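PDB 2X8X: Tlr1789 protein from Thermosynechococcus elongatus, which probably helps move or insert proteins at the outer membrane as an Omp85-family protein, this chain being its N-terminal region of three POTRA domains. Local coordinates for residues V10-A15 with Q21-V26; N45-T50 with A54-V59; I103-T106 with R110-Q113; T121-N126 with V149-V154. All coordinates share one frame; numbering follows the deposited sequence.

The four contacts follow one another along the chain and fall in the first two of three POTRA domains. Interactions 1 and 2 pack the two helices of the first domain on its sheet; their centres lie about 10 Å apart, and they touch where Val23 and Val26 meet Ile47. Interactions 3 and 4 both use helix 109-125 of the second domain, one near its start and one at its end, about 23 Å apart between centres. Interaction 3 also reaches back to interaction 2: the side chain of Arg110 probably hydrogen-bonds to the carbonyl O of Ala49, linking the second domain to the first. The centres of interactions 1 and 4 are about 40 Å apart, which reflects the extended, domain-after-domain build of the chain.

Interaction 1: V10-A15 with Q21-V26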
# COMPACT_ATOMS: atom_id res chain seq x y z
N VAL A 10 -2.27 22.71 31.08
CA VAL A 10 -2.20 21.68 30.07
C VAL A 10 -0.73 21.62 29.71
O VAL A 10 -0.11 22.66 29.44
CB VAL A 10 -3.14 22.01 28.86
CG1 VAL A 10 -3.05 20.90 27.76
CG2 VAL A 10 -4.57 22.12 29.32
N VAL A 11 -0.14 20.43 29.80
CA VAL A 11 1.21 20.26 29.27
C VAL A 11 1.25 19.16 28.20
O VAL A 11 0.50 18.18 28.23
CB VAL A 11 2.27 20.06 30.43
CG1 VAL A 11 1.75 19.00 31.43
CG2 VAL A 11 3.70 19.73 29.87
N VAL A 12 2.11 19.36 27.21
CA VAL A 12 2.39 18.31 26.22
C VAL A 12 3.79 17.75 26.47
O VAL A 12 4.75 18.52 26.50
CB VAL A 12 2.26 18.90 24.80
CG1 VAL A 12 2.81 17.93 23.73
CG2 VAL A 12 0.81 19.27 24.51
N GLU A 13 3.91 16.43 26.70
CA GLU A 13 5.21 15.76 26.87
C GLU A 13 5.53 14.79 25.74
O GLU A 13 4.70 13.95 25.38
CB GLU A 13 5.24 14.93 28.14
CG GLU A 13 5.28 15.72 29.42
CD GLU A 13 5.57 14.80 30.60
OE1 GLU A 13 5.84 13.58 30.33
OE2 GLU A 13 5.51 15.30 31.77
N GLY A 14 6.79 14.84 25.28
CA GLY A 14 7.31 13.83 24.37
C GLY A 14 7.40 14.32 22.95
O GLY A 14 7.84 13.58 22.10
N ALA A 15 6.98 15.56 22.69
CA ALA A 15 6.97 16.12 21.33
C ALA A 15 8.21 17.01 21.07
O ALA A 15 8.73 17.59 21.97
CB ALA A 15 5.65 16.89 21.05
N GLN A 21 3.44 22.62 19.09
CA GLN A 21 2.41 23.62 18.75
C GLN A 21 1.19 22.94 18.08
O GLN A 21 0.04 23.25 18.39
CB GLN A 21 2.99 24.73 17.88
CG GLN A 21 3.88 25.78 18.67
CD GLN A 21 5.39 25.63 18.37
OE1 GLN A 21 5.80 24.68 17.69
NE2 GLN A 21 6.20 26.57 18.86
N LEU A 22 1.46 21.96 17.22
CA LEU A 22 0.38 21.18 16.59
C LEU A 22 -0.58 20.50 17.56
O LEU A 22 -1.78 20.56 17.33
CB LEU A 22 0.95 20.14 15.61
CG LEU A 22 -0.09 19.27 14.92
CD1 LEU A 22 -0.84 20.06 13.77
CD2 LEU A 22 0.62 18.01 14.43
N VAL A 23 -0.03 19.84 18.59
CA VAL A 23 -0.80 19.23 19.66
C VAL A 23 -1.70 20.27 20.33
O VAL A 23 -2.91 20.03 20.52
CB VAL A 23 0.13 18.54 20.72
CG1 VAL A 23 -0.67 17.95 21.91
CG2 VAL A 23 0.96 17.43 20.06
N TYR A 24 -1.13 21.42 20.68
CA TYR A 24 -1.97 22.47 21.29
C TYR A 24 -3.07 22.95 20.37
O TYR A 24 -4.14 23.26 20.83
CB TYR A 24 -1.15 23.67 21.72
CG TYR A 24 -0.47 23.46 23.04
CD1 TYR A 24 -1.23 23.27 24.21
CD2 TYR A 24 0.92 23.46 23.13
CE1 TYR A 24 -0.59 23.06 25.43
CE2 TYR A 24 1.56 23.29 24.36
CZ TYR A 24 0.79 23.07 25.49
OH TYR A 24 1.42 22.86 26.68
N GLN A 25 -2.78 23.04 19.08
CA GLN A 25 -3.69 23.51 18.05
C GLN A 25 -4.89 22.55 17.94
O GLN A 25 -5.98 22.98 17.74
CB GLN A 25 -2.87 23.53 16.75
CG GLN A 25 -3.40 24.13 15.45
CD GLN A 25 -2.23 24.51 14.46
OE1 GLN A 25 -1.22 23.80 14.35
NE2 GLN A 25 -2.38 25.64 13.73
N VAL A 26 -4.69 21.23 18.09
CA VAL A 26 -5.75 20.27 17.75
C VAL A 26 -6.62 19.85 18.95
O VAL A 26 -7.70 19.35 18.78
CB VAL A 26 -5.19 18.99 17.02
CG1 VAL A 26 -4.32 19.36 15.82
CG2 VAL A 26 -4.36 18.20 17.93
O HOH W 1 3.91 21.95 27.10
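Val12 and Val23 supply the apolar part of this contact, their side chains reaching toward each other tip to tip. Val12 CG2 and Val23 CG1 stand only 3.3 Å apart, tighter than two methyls normally sit, while Val12 CG1 keeps 3.9 Å from the same Val23 CG1. On the strand, Val10 and Val12 both send their side chains to the helix: Val10 CG1 lies 4.0 Å from Tyr24 CE1, coming at the ring obliquely as the two side chains run alongside one another in opposing senses. A CH-pi contact adds to this packing. Val12 CG2, beside its own backbone N, sits over one face of the Tyr24 ring, 4.1 Å from the centroid and 15° off the normal, displaced toward the rim.

The pairing is that of strand 5-13 with helix 17-26, the opening strand and first helix of the beta-alpha-alpha-beta-beta POTRA fold, in which two helices pack on one face of a sheet. The N-to-C directions of strand 10-13 and helix 21-26 differ by 137°, and strand 66-75 pairs with strand 5-13 by backbone hydrogen bonds at Val11 and Glu13.

Polar contacts gather at the phenol. Tyr24 OH lies 3.2 Å from Val10 O, a possible hydrogen bond whose proton has another acceptor within reach. A water hydrogen-bonded to Tyr24 OH (2.7 Å) accepts from Val12 N at 3.2 Å, bridging the helix side chain to the strand backbone.

Interaction 2: N45-T50 with A54-V59; sequences NAIFAT and ADVNAV
Phe48 swings its ring to the strand with CG anti to the backbone N (chi1 -161°), and Val56 meets it with CG2 set anti to its own carbonyl carbon and CG1 anti to its N (chi1 -175°). Of the two Val56 methyls, CG2 meets both Phe48 and Ile47, while CG1 leans on Ile47 alone. CG2 touches Phe48 CD1 at 3.8 Å and Ile47 CG2 at 3.9 Å, entering between the two side chains; Val56 CG1 lies 4.1 Å from Ile47 CB and equally far from Ile47 CG2. Both helix side chains cross Val56 at a slant.

The aromatic ring takes part through its edge. Val56 CG2 lies at the rim near the ring plane, and further along the same edge Phe48 CE1 comes to 3.7 Å from Ala54 O. The ring carbon therefore points at a backbone carbonyl where the strand is irregular, at a classic beta bulge in which Ala54 and Asp55 stand together opposite Arg74.

Two residues on from Phe48, Thr50 folds back on the helix: Thr50 OG1 donates to Ile47 O at 2.7 Å, in the carbonyl plane, and Ile47 O also accepts from Thr50 N.

The contact lays the second helix of the first POTRA domain, 37-48, over its edge strand 53-63. Ile47 is the inward-facing residue: it also packs on Phe71 and Val73 of strand 66-75 and on Val23 and Val26 of helix 17-26, whereas Phe48 lies at the surface.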
# COMPACT_ATOMS: atom_id res chain seq x y z
N ASN A 45 -7.85 11.25 20.51
CA ASN A 45 -8.22 10.88 19.11
C ASN A 45 -7.76 11.93 18.10
O ASN A 45 -7.19 11.61 17.07
CB ASN A 45 -9.72 10.77 18.93
CG ASN A 45 -10.34 9.66 19.69
OD1 ASN A 45 -11.57 9.65 19.86
ND2 ASN A 45 -9.55 8.72 20.14
N ALA A 46 -8.04 13.20 18.36
CA ALA A 46 -7.60 14.29 17.44
C ALA A 46 -6.11 14.38 17.25
O ALA A 46 -5.63 14.65 16.14
CB ALA A 46 -8.16 15.68 17.91
N ILE A 47 -5.36 14.21 18.32
CA ILE A 47 -3.92 14.18 18.21
C ILE A 47 -3.45 12.98 17.42
O ILE A 47 -2.53 13.07 16.56
CB ILE A 47 -3.28 14.14 19.63
CG1 ILE A 47 -3.63 15.42 20.41
CG2 ILE A 47 -1.80 14.00 19.49
CD1 ILE A 47 -3.36 15.30 21.95
N PHE A 48 -4.04 11.83 17.70
CA PHE A 48 -3.66 10.66 16.92
C PHE A 48 -3.98 10.85 15.43
O PHE A 48 -3.17 10.43 14.57
CB PHE A 48 -4.28 9.40 17.50
CG PHE A 48 -3.60 8.16 17.06
CD1 PHE A 48 -2.50 7.67 17.76
CD2 PHE A 48 -4.08 7.45 15.98
CE1 PHE A 48 -1.86 6.48 17.33
CE2 PHE A 48 -3.42 6.31 15.47
CZ PHE A 48 -2.31 5.80 16.21
N ALA A 49 -5.15 11.46 15.10
CA ALA A 49 -5.55 11.65 13.71
C ALA A 49 -4.58 12.53 12.93
O ALA A 49 -4.69 12.58 11.70
CB ALA A 49 -6.92 12.26 13.58
N THR A 50 -3.64 13.20 13.58
CA THR A 50 -2.71 14.07 12.81
C THR A 50 -1.72 13.18 12.02
O THR A 50 -1.17 13.62 11.03
CB THR A 50 -1.88 14.98 13.69
OG1 THR A 50 -1.10 14.16 14.59
CG2 THR A 50 -2.81 16.07 14.44
N ALA A 54 2.87 7.53 17.33
CA ALA A 54 2.65 6.11 17.54
C ALA A 54 1.71 5.83 18.72
O ALA A 54 1.08 4.75 18.78
CB ALA A 54 4.00 5.38 17.79
N ASP A 55 1.63 6.77 19.66
CA ASP A 55 0.97 6.51 20.90
C ASP A 55 0.62 7.86 21.51
O ASP A 55 1.36 8.82 21.34
CB ASP A 55 1.85 5.69 21.86
CG ASP A 55 1.02 4.96 22.93
OD1 ASP A 55 -0.20 5.23 23.06
OD2 ASP A 55 1.60 4.12 23.65
N VAL A 56 -0.57 7.95 22.10
CA VAL A 56 -1.10 9.20 22.72
C VAL A 56 -1.84 8.76 24.00
O VAL A 56 -2.77 7.91 23.91
CB VAL A 56 -2.09 9.94 21.80
CG1 VAL A 56 -2.51 11.31 22.44
CG2 VAL A 56 -1.46 10.19 20.38
N ASN A 57 -1.47 9.35 25.16
CA ASN A 57 -2.23 9.19 26.39
C ASN A 57 -2.49 10.55 27.07
O ASN A 57 -1.61 11.43 27.06
CB ASN A 57 -1.44 8.35 27.41
CG ASN A 57 -1.32 6.88 26.99
OD1 ASN A 57 -1.98 6.03 27.59
ND2 ASN A 57 -0.46 6.57 25.98
N ALA A 58 -3.67 10.71 27.66
CA ALA A 58 -4.02 11.91 28.46
C ALA A 58 -3.94 11.52 29.95
O ALA A 58 -4.54 10.51 30.37
CB ALA A 58 -5.40 12.32 28.15
N VAL A 59 -3.17 12.26 30.74
CA VAL A 59 -3.01 11.86 32.13
C VAL A 59 -3.29 13.09 33.06
O VAL A 59 -2.64 14.14 32.92
CB VAL A 59 -1.63 11.26 32.37
CG1 VAL A 59 -1.37 11.11 33.87
CG2 VAL A 59 -1.46 9.87 31.61

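Interaction 3: I103-T106 with R110-Q113; sequences IGRT and RELQ
The guanidinium of Arg105 and the carboxylate of Glu111 meet edge to edge, their planes 23° apart and so nearly coplanar. Within this pair of segments neither face of the guanidinium is used; Glu111 OE1 and CD lie at its edge, near its plane, beside NH2. The result is a salt bridge made through one nitrogen and one oxygen: Arg105 NH2 stands 2.6 Å from Glu111 OE1, while Glu111 OE2 stays 3.8 Å from the same nitrogen. As a hydrogen bond it is weak, because the N-H...O angle is only 116°, and the attraction probably rests mainly on charge.

Two side chains crossing at about a right angle bring the groups together. The arginine chain bends at chi3 (-83°), turning the guanidinium toward the helix. Glu111 runs extended beyond CG to meet it. Arg105 is exposed, and solvent probably competes with this bridge. A weak bond from Arg105 NH1 to Pro101 O gives the guanidinium a second hold.

Glu111 belongs to the first turn of helix 109-125 in the second POTRA domain, where its N is bonded by Asn108 OD1. The bridge joins that turn to the loop that follows helix 92-99, where Gly104 and Arg105 make backbone hydrogen bonds with Leu79, while the adjacent Arg110 reaches Ala49 of the first domain.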
# COMPACT_ATOMS: atom_id res chain seq x y z
N ILE A 103 12.01 12.75 3.91
CA ILE A 103 13.19 12.22 4.64
C ILE A 103 13.73 13.38 5.49
O ILE A 103 13.71 14.50 5.02
CB ILE A 103 14.21 11.64 3.64
CG1 ILE A 103 13.74 10.22 3.22
CG2 ILE A 103 15.60 11.47 4.34
CD1 ILE A 103 14.06 9.86 1.85
N GLY A 104 14.06 13.16 6.78
CA GLY A 104 14.60 14.20 7.64
C GLY A 104 13.59 14.88 8.53
O GLY A 104 13.98 15.77 9.32
N ARG A 105 12.30 14.48 8.49
CA ARG A 105 11.36 15.00 9.49
C ARG A 105 10.59 13.87 10.02
O ARG A 105 10.61 12.78 9.44
CB ARG A 105 10.34 15.99 8.89
CG ARG A 105 10.65 16.51 7.54
CD ARG A 105 9.56 17.58 7.26
NE ARG A 105 8.34 16.94 6.75
CZ ARG A 105 8.14 16.73 5.46
NH1 ARG A 105 9.07 17.18 4.62
NH2 ARG A 105 7.02 16.14 5.02
N THR A 106 9.88 14.09 11.11
CA THR A 106 9.14 13.06 11.76
C THR A 106 8.26 12.38 10.69
O THR A 106 7.63 13.06 9.86
CB THR A 106 8.15 13.72 12.74
OG1 THR A 106 8.92 14.37 13.74
CG2 THR A 106 7.21 12.65 13.42
N ARG A 110 -0.07 9.49 7.35
CA ARG A 110 -0.88 9.97 6.21
C ARG A 110 -0.01 10.29 4.99
O ARG A 110 -0.36 9.93 3.89
CB ARG A 110 -1.68 11.25 6.53
CG ARG A 110 -2.52 11.25 7.72
CD ARG A 110 -3.16 12.69 7.68
NE ARG A 110 -4.12 12.94 8.73
CZ ARG A 110 -5.40 13.24 8.54
NH1 ARG A 110 -5.89 13.35 7.29
NH2 ARG A 110 -6.21 13.41 9.59
N GLU A 111 1.10 11.01 5.17
CA GLU A 111 2.03 11.27 4.08
C GLU A 111 2.68 9.96 3.53
O GLU A 111 2.84 9.81 2.31
CB GLU A 111 3.17 12.18 4.53
CG GLU A 111 2.67 13.57 5.11
CD GLU A 111 3.85 14.49 5.65
OE1 GLU A 111 4.86 14.61 4.91
OE2 GLU A 111 3.78 15.10 6.78
N LEU A 112 3.02 9.04 4.39
CA LEU A 112 3.46 7.72 3.93
C LEU A 112 2.45 7.05 3.07
O LEU A 112 2.82 6.42 2.07
CB LEU A 112 3.79 6.81 5.09
CG LEU A 112 4.56 5.52 4.67
CD1 LEU A 112 6.00 5.80 4.37
CD2 LEU A 112 4.56 4.57 5.88
N GLN A 113 1.18 7.08 3.45
CA GLN A 113 0.12 6.50 2.63
C GLN A 113 -0.01 7.25 1.28
O GLN A 113 -0.26 6.64 0.24
CB GLN A 113 -1.22 6.58 3.38
CG GLN A 113 -2.36 5.82 2.70
CD GLN A 113 -1.98 4.36 2.46
OE1 GLN A 113 -2.27 3.82 1.41
NE2 GLN A 113 -1.26 3.75 3.40

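Interaction 4: T121-N126 with V149-V154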
# COMPACT_ATOMS: atom_id res chain seq x y z
N THR A 121 0.13 4.03 -8.18
CA THR A 121 -0.12 4.77 -9.42
C THR A 121 1.00 4.51 -10.43
O THR A 121 0.72 4.35 -11.60
CB THR A 121 -0.27 6.31 -9.17
OG1 THR A 121 -1.37 6.51 -8.28
CG2 THR A 121 -0.55 7.04 -10.45
N PHE A 122 2.25 4.46 -10.00
CA PHE A 122 3.30 4.05 -10.92
C PHE A 122 2.98 2.69 -11.58
O PHE A 122 3.01 2.58 -12.82
CB PHE A 122 4.67 4.04 -10.27
CG PHE A 122 5.71 3.28 -11.06
CD1 PHE A 122 6.46 3.94 -12.06
CD2 PHE A 122 5.94 1.91 -10.82
CE1 PHE A 122 7.45 3.24 -12.82
CE2 PHE A 122 6.90 1.18 -11.57
CZ PHE A 122 7.67 1.84 -12.58
N TYR A 123 2.61 1.68 -10.81
CA TYR A 123 2.22 0.41 -11.47
C TYR A 123 1.07 0.58 -12.45
O TYR A 123 1.14 0.11 -13.58
CB TYR A 123 1.80 -0.62 -10.42
CG TYR A 123 3.00 -1.10 -9.57
CD1 TYR A 123 4.13 -1.66 -10.18
CD2 TYR A 123 2.98 -1.04 -8.16
CE1 TYR A 123 5.26 -2.11 -9.39
CE2 TYR A 123 4.12 -1.51 -7.37
CZ TYR A 123 5.23 -2.03 -8.00
OH TYR A 123 6.34 -2.50 -7.31
N ARG A 124 -0.00 1.21 -12.00
CA ARG A 124 -1.23 1.24 -12.78
C ARG A 124 -1.07 2.03 -14.05
O ARG A 124 -1.59 1.64 -15.05
CB ARG A 124 -2.35 1.87 -11.96
CG ARG A 124 -3.75 1.33 -12.21
CD ARG A 124 -4.71 1.88 -11.10
NE ARG A 124 -4.43 3.31 -10.88
CZ ARG A 124 -4.01 3.86 -9.73
NH1 ARG A 124 -3.85 3.14 -8.58
NH2 ARG A 124 -3.78 5.17 -9.74
N ASP A 125 -0.33 3.13 -14.00
CA ASP A 125 -0.19 4.00 -15.16
C ASP A 125 0.78 3.41 -16.20
O ASP A 125 0.68 3.73 -17.37
CB ASP A 125 0.30 5.43 -14.77
CG ASP A 125 -0.82 6.30 -14.12
OD1 ASP A 125 -1.99 5.82 -13.91
OD2 ASP A 125 -0.49 7.48 -13.80
N ASN A 126 1.71 2.58 -15.76
CA ASN A 126 2.67 1.96 -16.66
C ASN A 126 2.17 0.62 -17.20
O ASN A 126 2.86 -0.06 -17.98
CB ASN A 126 4.01 1.83 -15.95
CG ASN A 126 4.85 3.12 -16.05
OD1 ASN A 126 5.25 3.50 -17.14
ND2 ASN A 126 5.10 3.79 -14.92
N VAL A 149 6.06 -4.90 -2.05
CA VAL A 149 5.16 -4.88 -3.20
C VAL A 149 4.99 -6.32 -3.76
O VAL A 149 5.86 -7.19 -3.56
CB VAL A 149 5.67 -3.99 -4.28
CG1 VAL A 149 5.74 -2.52 -3.79
CG2 VAL A 149 7.04 -4.48 -4.66
N ALA A 150 3.85 -6.52 -4.39
CA ALA A 150 3.58 -7.69 -5.24
C ALA A 150 3.26 -7.08 -6.57
O ALA A 150 2.20 -6.50 -6.74
CB ALA A 150 2.42 -8.43 -4.73
N GLU A 151 4.18 -7.24 -7.51
CA GLU A 151 4.11 -6.54 -8.77
C GLU A 151 3.26 -7.28 -9.79
O GLU A 151 2.81 -6.67 -10.74
CB GLU A 151 5.52 -6.41 -9.31
CG GLU A 151 6.40 -5.59 -8.35
CD GLU A 151 7.60 -5.03 -9.06
OE1 GLU A 151 8.02 -5.62 -10.07
OE2 GLU A 151 8.09 -4.00 -8.62
N GLY A 152 3.03 -8.58 -9.58
CA GLY A 152 2.25 -9.40 -10.55
C GLY A 152 3.17 -10.23 -11.44
O GLY A 152 3.04 -10.26 -12.65
N VAL A 153 4.18 -10.87 -10.84
CA VAL A 153 5.12 -11.76 -11.57
C VAL A 153 4.37 -13.01 -12.11
O VAL A 153 3.53 -13.62 -11.42
CB VAL A 153 6.36 -12.18 -10.66
CG1 VAL A 153 7.36 -13.16 -11.43
CG2 VAL A 153 7.13 -10.96 -10.19
N VAL A 154 4.66 -13.30 -13.39
CA VAL A 154 4.16 -14.47 -14.12
C VAL A 154 5.07 -15.67 -13.77
O VAL A 154 6.25 -15.72 -14.12
CB VAL A 154 4.05 -14.21 -15.65
CG1 VAL A 154 3.60 -15.49 -16.34
CG2 VAL A 154 2.95 -13.12 -15.92
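Tyr123 meets Glu151 and Val149 across the core of the second POTRA domain, joining the last turn of helix 109-125 to the end of strand 144-150 and the turn that leads on to the third domain. Its CB points to the strand side. From there CG, anti to the carbonyl carbon (chi1 -69°), carries the ring across toward strand 144-150, and the first contacts come at the far ring carbons. CE1 lies 3.5 Å from Glu151 OE2, while CE2, on the other edge of the ring, packs at 4.1 Å from Val149 CG1. Next, CZ lies 3.8 Å from Glu151 CG. At the tip, OH donates a hydrogen bond of 2.7 Å to Glu151 OE2, with Val149 CG2 to one side of the bond, 3.4 Å from Tyr123 OH; the hydroxyl also lies against Glu151 CG, at 3.3 Å.

The glutamate comes across the tyrosine at about a right angle, with its carboxylate plane turned 74° from the ring. OE2 sits at the ring edge, near the ring plane, and the phenol reaches it on its anti side, 26° out of the carboxylate plane. Gln88 N and Leu90 N bond to the same oxygen and Val89 N to OE1. Three donors thus grip the buried OE2, which would probably stabilise a charged carboxylate, and the tyrosine helps fix it against the 88-90 loop.

Nearby, Asn126 ND2 and its backbone N reach Phe122 O from opposite faces of the carbonyl plane, ND2 at 3.2 Å.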